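Local structure of aspartate carbamoyltransferase (7K46) at residues Leu29-Leu32 and Ala33-Lys37; Ala145-Asp148 and Ile149-His153; Leu259-Phe262 and Glu263-Ala267. The protein probably catalyses the transfer of the carbamoyl group of carbamoyl phosphate to L-aspartate, an early step of pyrimidine synthesis. All coordinates share one frame; numbering follows the deposited sequence.

Contact 1: residues Leu29-Leu32 and Ala33-Lys37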
loop_
_atom_site.group_PDB
_atom_site.type_symbol
_atom_site.label_atom_id
_atom_site.label_comp_id
_atom_site.label_asym_id
_atom_site.label_seq_id
_atom_site.Cartn_x
_atom_site.Cartn_y
_atom_site.Cartn_z
ATOM N N LEU A 29 -5.024 14.811 25.554
ATOM C CA LEU A 29 -4.777 13.750 24.579
ATOM C C LEU A 29 -4.986 12.376 25.200
ATOM O O LEU A 29 -5.503 11.458 24.547
ATOM C CB LEU A 29 -3.360 13.874 24.010
ATOM C CG LEU A 29 -3.090 14.990 23.003
ATOM C CD1 LEU A 29 -1.594 15.165 22.744
ATOM C CD2 LEU A 29 -3.816 14.708 21.676
ATOM N N ILE A 30 -4.584 12.207 26.458
ATOM C CA ILE A 30 -4.822 10.938 27.133
ATOM C C ILE A 30 -6.319 10.643 27.201
ATOM O O ILE A 30 -6.763 9.532 26.886
ATOM C CB ILE A 30 -4.179 10.947 28.532
ATOM C CG1 ILE A 30 -2.661 10.808 28.411
ATOM C CG2 ILE A 30 -4.759 9.826 29.390
ATOM C CD1 ILE A 30 -1.934 10.994 29.748
ATOM N N GLN A 31 -7.117 11.627 27.635
ATOM C CA GLN A 31 -8.555 11.393 27.767
ATOM C C GLN A 31 -9.198 11.105 26.413
ATOM O O GLN A 31 -10.080 10.244 26.305
ATOM C CB GLN A 31 -9.232 12.593 28.435
ATOM C CG GLN A 31 -10.679 12.327 28.847
ATOM C CD GLN A 31 -10.789 11.190 29.849
ATOM O OE1 GLN A 31 -10.216 11.252 30.938
ATOM N NE2 GLN A 31 -11.511 10.134 29.477
ATOM N N LEU A 32 -8.769 11.816 25.368
ATOM C CA LEU A 32 -9.336 11.598 24.040
ATOM C C LEU A 32 -8.979 10.212 23.517
ATOM O O LEU A 32 -9.829 9.523 22.943
ATOM C CB LEU A 32 -8.853 12.692 23.075
ATOM C CG LEU A 32 -9.288 12.625 21.599
ATOM C CD1 LEU A 32 -10.803 12.562 21.498
ATOM C CD2 LEU A 32 -8.742 13.834 20.810
ATOM N N ALA A 33 -7.732 9.776 23.726
ATOM C CA ALA A 33 -7.337 8.441 23.286
ATOM C C ALA A 33 -8.146 7.369 24.003
ATOM O O ALA A 33 -8.611 6.406 23.379
ATOM C CB ALA A 33 -5.836 8.232 23.517
ATOM N N LEU A 34 -8.349 7.530 25.311
ATOM C CA LEU A 34 -9.129 6.546 26.055
ATOM C C LEU A 34 -10.589 6.555 25.622
ATOM O O LEU A 34 -11.219 5.495 25.535
ATOM C CB LEU A 34 -9.010 6.811 27.556
ATOM C CG LEU A 34 -7.618 6.573 28.149
ATOM C CD1 LEU A 34 -7.601 6.922 29.651
ATOM C CD2 LEU A 34 -7.169 5.138 27.925
ATOM N N ASP A 35 -11.147 7.742 25.351
ATOM C CA ASP A 35 -12.533 7.816 24.890
ATOM C C ASP A 35 -12.694 7.131 23.537
ATOM O O ASP A 35 -13.677 6.413 23.305
ATOM C CB ASP A 35 -12.991 9.276 24.826
ATOM C CG ASP A 35 -13.130 9.912 26.209
ATOM O OD1 ASP A 35 -13.102 9.177 27.215
ATOM O OD2 ASP A 35 -13.273 11.150 26.295
ATOM N N MET A 36 -11.723 7.316 22.642
ATOM C CA MET A 36 -11.750 6.608 21.368
ATOM C C MET A 36 -11.575 5.108 21.559
ATOM O O MET A 36 -12.215 4.315 20.857
ATOM C CB MET A 36 -10.667 7.154 20.439
ATOM C CG MET A 36 -10.991 8.539 19.940
ATOM S SD MET A 36 -9.662 9.159 18.913
ATOM C CE MET A 36 -10.470 10.595 18.218
ATOM N N LYS A 37 -10.703 4.698 22.490
ATOM C CA LYS A 37 -10.538 3.271 22.766
ATOM C C LYS A 37 -11.867 2.634 23.159
ATOM O O LYS A 37 -12.250 1.591 22.619
ATOM C CB LYS A 37 -9.488 3.058 23.860
ATOM C CG LYS A 37 -9.226 1.594 24.242
ATOM C CD LYS A 37 -8.127 1.527 25.309
ATOM C CE LYS A 37 -7.709 0.100 25.659
ATOM N NZ LYS A 37 -8.822 -0.698 26.217
#
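Gln-31 reaches one turn forward along the helix to Asp-35, its NE2 giving a hydrogen bond to OD1 at 2.9 Å. A bend at chi2 (61°) turns the amide forward to the next turn and brings NE2 to the carboxylate. The carboxylate oxygen lies in the plane of that amide, whereas NE2 approaches OD1 from above the carboxylate, 38° out of its plane. The same two residues are joined through their backbones, Asp-35 N bonding to Gln-31 O at 2.9 Å. The carbonyls of Leu-29, Ile-30 and Leu-32 are likewise satisfied by the amides of Ala-33, Leu-34 and Met-36, as in a regular alpha helix. Two apolar pairs lie on different faces of the helix: Met-36 extends beyond CG and brings its methyl CE to 3.8 Å from Leu-32 CD1, while Ile-30 and Leu-34 run side by side, with CG2 of Ile-30 4.1 Å from CD1 of Leu-34. Further along, Lys-37 NZ forms a salt bridge with Glu-41. In the carbamoyl-phosphate half of the enzyme, helix 23-41 presents Leu-32 and Met-36 to helix 309-326 and Ile-30 and Ala-33 to helix 142-156, while Leu-29 meets the N-terminal segment at Val-7 and Leu-10.

Contact 2: residues Ala145-Asp148 and Ile149-His153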
loop_
_atom_site.group_PDB
_atom_site.type_symbol
_atom_site.label_atom_id
_atom_site.label_comp_id
_atom_site.label_asym_id
_atom_site.label_seq_id
_atom_site.Cartn_x
_atom_site.Cartn_y
_atom_site.Cartn_z
ATOM N N ALA A 145 6.832 8.804 22.836
ATOM C CA ALA A 145 6.781 9.392 24.176
ATOM C C ALA A 145 5.346 9.472 24.691
ATOM O O ALA A 145 5.058 9.100 25.833
ATOM C CB ALA A 145 7.414 10.786 24.168
ATOM N N LEU A 146 4.430 9.962 23.853
ATOM C CA LEU A 146 3.054 10.160 24.292
ATOM C C LEU A 146 2.337 8.831 24.513
ATOM O O LEU A 146 1.562 8.692 25.466
ATOM C CB LEU A 146 2.306 11.017 23.272
ATOM C CG LEU A 146 2.761 12.476 23.331
ATOM C CD1 LEU A 146 2.224 13.214 22.114
ATOM C CD2 LEU A 146 2.278 13.130 24.609
ATOM N N LEU A 147 2.574 7.841 23.652
ATOM C CA LEU A 147 1.967 6.536 23.903
ATOM C C LEU A 147 2.551 5.869 25.147
ATOM O O LEU A 147 1.838 5.129 25.837
ATOM C CB LEU A 147 2.115 5.618 22.676
ATOM C CG LEU A 147 3.392 4.820 22.402
ATOM C CD1 LEU A 147 3.385 3.474 23.140
ATOM C CD2 LEU A 147 3.530 4.582 20.888
ATOM N N ASP A 148 3.840 6.092 25.438
ATOM C CA ASP A 148 4.409 5.556 26.673
ATOM C C ASP A 148 3.714 6.159 27.888
ATOM O O ASP A 148 3.394 5.452 28.854
ATOM C CB ASP A 148 5.917 5.833 26.740
ATOM C CG ASP A 148 6.727 5.036 25.709
ATOM O OD1 ASP A 148 6.196 4.080 25.094
ATOM O OD2 ASP A 148 7.915 5.386 25.514
ATOM N N ILE A 149 3.472 7.471 27.858
ATOM C CA ILE A 149 2.781 8.130 28.967
ATOM C C ILE A 149 1.360 7.603 29.097
ATOM O O ILE A 149 0.881 7.325 30.204
ATOM C CB ILE A 149 2.790 9.656 28.775
ATOM C CG1 ILE A 149 4.207 10.204 28.924
ATOM C CG2 ILE A 149 1.839 10.330 29.752
ATOM C CD1 ILE A 149 4.268 11.673 28.615
ATOM N N LEU A 150 0.653 7.485 27.967
ATOM C CA LEU A 150 -0.702 6.932 27.993
ATOM C C LEU A 150 -0.723 5.531 28.596
ATOM O O LEU A 150 -1.617 5.202 29.389
ATOM C CB LEU A 150 -1.288 6.902 26.582
ATOM C CG LEU A 150 -2.628 6.174 26.415
ATOM C CD1 LEU A 150 -3.722 6.777 27.318
ATOM C CD2 LEU A 150 -3.044 6.223 24.954
ATOM N N THR A 151 0.245 4.691 28.223
ATOM C CA THR A 151 0.294 3.327 28.741
ATOM C C THR A 151 0.412 3.330 30.257
ATOM O O THR A 151 -0.321 2.616 30.949
ATOM C CB THR A 151 1.461 2.564 28.113
ATOM O OG1 THR A 151 1.298 2.529 26.684
ATOM C CG2 THR A 151 1.498 1.112 28.639
ATOM N N ILE A 152 1.330 4.135 30.795
ATOM C CA ILE A 152 1.474 4.207 32.247
ATOM C C ILE A 152 0.163 4.652 32.875
ATOM O O ILE A 152 -0.352 4.017 33.803
ATOM C CB ILE A 152 2.630 5.148 32.628
ATOM C CG1 ILE A 152 3.957 4.611 32.095
ATOM C CG2 ILE A 152 2.702 5.318 34.145
ATOM C CD1 ILE A 152 5.096 5.601 32.204
ATOM N N HIS A 153 -0.410 5.738 32.356
ATOM C CA HIS A 153 -1.632 6.282 32.951
ATOM C C HIS A 153 -2.778 5.278 32.896
ATOM O O HIS A 153 -3.526 5.112 33.871
ATOM C CB HIS A 153 -2.040 7.568 32.241
ATOM C CG HIS A 153 -3.293 8.174 32.794
ATOM N ND1 HIS A 153 -3.279 9.130 33.787
ATOM C CD2 HIS A 153 -4.596 7.929 32.524
ATOM C CE1 HIS A 153 -4.521 9.460 34.092
ATOM N NE2 HIS A 153 -5.340 8.745 33.341
#
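Thr-151 turns its hydroxyl back onto the carbonyl of Leu-147, one turn earlier in the helix, and OG1 donates a hydrogen bond to Leu-147 O at 2.8 Å. With OG1 beside its own backbone N (chi1 -60°), the hydroxyl sits within easy reach of that oxygen. Thr-151 N bonds to Leu-147 O as well, at 2.9 Å, and the two donors arrive from opposite faces of the carbonyl plane. One oxygen therefore takes two bonds from a single residue, which accounts for the polar end of a threonine buried in the interior.

The other backbone bonds keep the regular alpha-helical pattern: Ile-149 N to Ala-145 O, Leu-150 N to Leu-146 O, and Ile-152 N to Asp-148 O, the last the longest at 3.1 Å.

The isoleucines meet the preceding turn by their CG1 methylenes, each close against a carbonyl oxygen. Ile-149 CG1 lies 3.4 Å from Ala-145 O, and Ile-152 CG1 stands equally close to Asp-148 O. Both isoleucines hold CG1 beside the backbone N, which brings this branch over the preceding turn.

The carboxylate of Asp-148 finds its partners outside these two segments. Tyr-239 OH bonds to OD2, while the side-chain amides of Gln-144 and Gln-310 both bond to OD1, a set that probably fixes the rotation of this buried carboxylate.

Helix 142-156 leads from strand 131-133 of the four-stranded sheet to strand 163-167 of the five-stranded one; together with helix 309-326 it connects the two domains, as in the transcarbamoylase family. Along the way, Ala-145 and Ile-149 pack on helix 174-186, Leu-147 and Thr-151 face helix 309-326, and Leu-150 is turned to helix 23-41.

Contact 3: residues Leu259-Phe262 and Glu263-Ala267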
loop_
_atom_site.group_PDB
_atom_site.type_symbol
_atom_site.label_atom_id
_atom_site.label_comp_id
_atom_site.label_asym_id
_atom_site.label_seq_id
_atom_site.Cartn_x
_atom_site.Cartn_y
_atom_site.Cartn_z
ATOM N N LEU A 259 31.632 -2.687 23.707
ATOM C CA LEU A 259 32.325 -2.806 24.985
ATOM C C LEU A 259 32.633 -4.276 25.295
ATOM O O LEU A 259 31.849 -5.170 24.942
ATOM C CB LEU A 259 31.489 -2.181 26.107
ATOM N N THR A 260 33.768 -4.523 25.962
ATOM C CA THR A 260 34.207 -5.894 26.211
ATOM C C THR A 260 33.298 -6.647 27.182
ATOM O O THR A 260 33.443 -7.867 27.302
ATOM C CB THR A 260 35.660 -5.925 26.728
ATOM O OG1 THR A 260 35.820 -5.007 27.815
ATOM C CG2 THR A 260 36.656 -5.571 25.616
ATOM N N ALA A 261 32.366 -5.970 27.860
ATOM C CA ALA A 261 31.429 -6.621 28.769
ATOM C C ALA A 261 30.003 -6.619 28.221
ATOM O O ALA A 261 29.037 -6.693 28.987
ATOM C CB ALA A 261 31.459 -5.964 30.147
ATOM N N PHE A 262 29.859 -6.543 26.895
ATOM C CA PHE A 262 28.534 -6.489 26.284
ATOM C C PHE A 262 27.689 -7.705 26.667
ATOM O O PHE A 262 26.613 -7.570 27.261
ATOM C CB PHE A 262 28.669 -6.382 24.763
ATOM C CG PHE A 262 27.358 -6.516 24.033
ATOM C CD1 PHE A 262 26.453 -5.464 24.009
ATOM C CD2 PHE A 262 27.030 -7.695 23.377
ATOM C CE1 PHE A 262 25.238 -5.580 23.340
ATOM C CE2 PHE A 262 25.815 -7.825 22.712
ATOM C CZ PHE A 262 24.919 -6.762 22.692
ATOM N N GLU A 263 28.159 -8.909 26.323
ATOM C CA GLU A 263 27.377 -10.106 26.625
ATOM C C GLU A 263 27.252 -10.317 28.131
ATOM O O GLU A 263 26.189 -10.715 28.622
ATOM C CB GLU A 263 28.007 -11.334 25.969
ATOM C CG GLU A 263 28.172 -11.242 24.461
ATOM C CD GLU A 263 26.853 -11.341 23.696
ATOM O OE1 GLU A 263 25.782 -11.545 24.315
ATOM O OE2 GLU A 263 26.894 -11.221 22.453
ATOM N N ALA A 264 28.324 -10.042 28.879
ATOM C CA ALA A 264 28.320 -10.273 30.320
ATOM C C ALA A 264 27.342 -9.360 31.056
ATOM O O ALA A 264 26.774 -9.768 32.074
ATOM C CB ALA A 264 29.731 -10.092 30.884
ATOM N N SER A 265 27.127 -8.134 30.572
ATOM C CA SER A 265 26.233 -7.200 31.246
ATOM C C SER A 265 24.759 -7.510 31.027
ATOM O O SER A 265 23.915 -6.927 31.714
ATOM C CB SER A 265 26.522 -5.772 30.780
ATOM O OG SER A 265 27.909 -5.509 30.848
ATOM N N LYS A 266 24.425 -8.403 30.094
ATOM C CA LYS A 266 23.020 -8.684 29.810
ATOM C C LYS A 266 22.295 -9.228 31.037
ATOM O O LYS A 266 21.127 -8.899 31.274
ATOM C CB LYS A 266 22.905 -9.668 28.643
ATOM C CG LYS A 266 23.179 -9.039 27.279
ATOM C CD LYS A 266 23.048 -10.059 26.160
ATOM C CE LYS A 266 23.304 -9.425 24.791
ATOM N NZ LYS A 266 23.409 -10.470 23.721
ATOM N N ALA A 267 22.971 -10.059 31.833
ATOM C CA ALA A 267 22.311 -10.686 32.973
ATOM C C ALA A 267 21.843 -9.660 34.001
ATOM O O ALA A 267 20.811 -9.863 34.646
ATOM C CB ALA A 267 23.243 -11.708 33.626
#
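The carbonyl oxygen of Ala-261 receives the backbone N-H of Ser-265 at 2.9 Å, a bond bent to 144° at the hydrogen. The Ser-265 hydroxyl turns back to the same oxygen, with OG beside its own backbone N (chi1 -49°). This second bond appears very short and belongs to one of two serine conformers, so its exact length is doubtful. Ser-265 N also makes a weak bond to Phe-262 O at 3.4 Å.

Phe-262 carries the side-chain contacts. Its ring meets the carboxylate of Glu-263 at the edge, where OE2 lies in the ring plane 3.6 Å from CE2, and the two planes stand 78° apart. From one turn further on, the extended chain of Lys-266 brings CE to 3.6 Å from Phe-262 CE2, approaching the ring obliquely. The ammonium group then closes a salt bridge, Lys-266 NZ to Glu-263 OE1 at 2.7 Å, reaching that oxygen on its syn side but well tilted out of the carboxylate plane. The acid and the base thus gather at the same part of the ring, CE2 lying close to both, with their charges paired; Asp-293 is a long, weak second partner of Lys-266.

A type I beta turn, Leu-259 to Phe-262, directly after the unmodelled and probably mobile residues 246-258, leads into the weakly bonded helix 262-269 on the surface of the aspartate-binding half.

The three contacts follow one another along the chain, neither nesting nor crossing, and each is local, closing no more than a helical turn or a helix start. Contact 1 lies on helix 23-41 and contact 2 on helix 142-156. Distant in sequence, these two helices pack together: Ile-30 CG2 lies 3.7 Å from His-153 CD2, and Ala-33 CB is equally close to Leu-150 CD2. Helix 309-326 touches both, so the three helices form one packed group where the chain crosses from the four-stranded to the five-stranded sheet. Contact 3 stands apart on the surface of the aspartate-binding half, its nearest atoms about 20 Å from contact 2 and about 30 Å from contact 1.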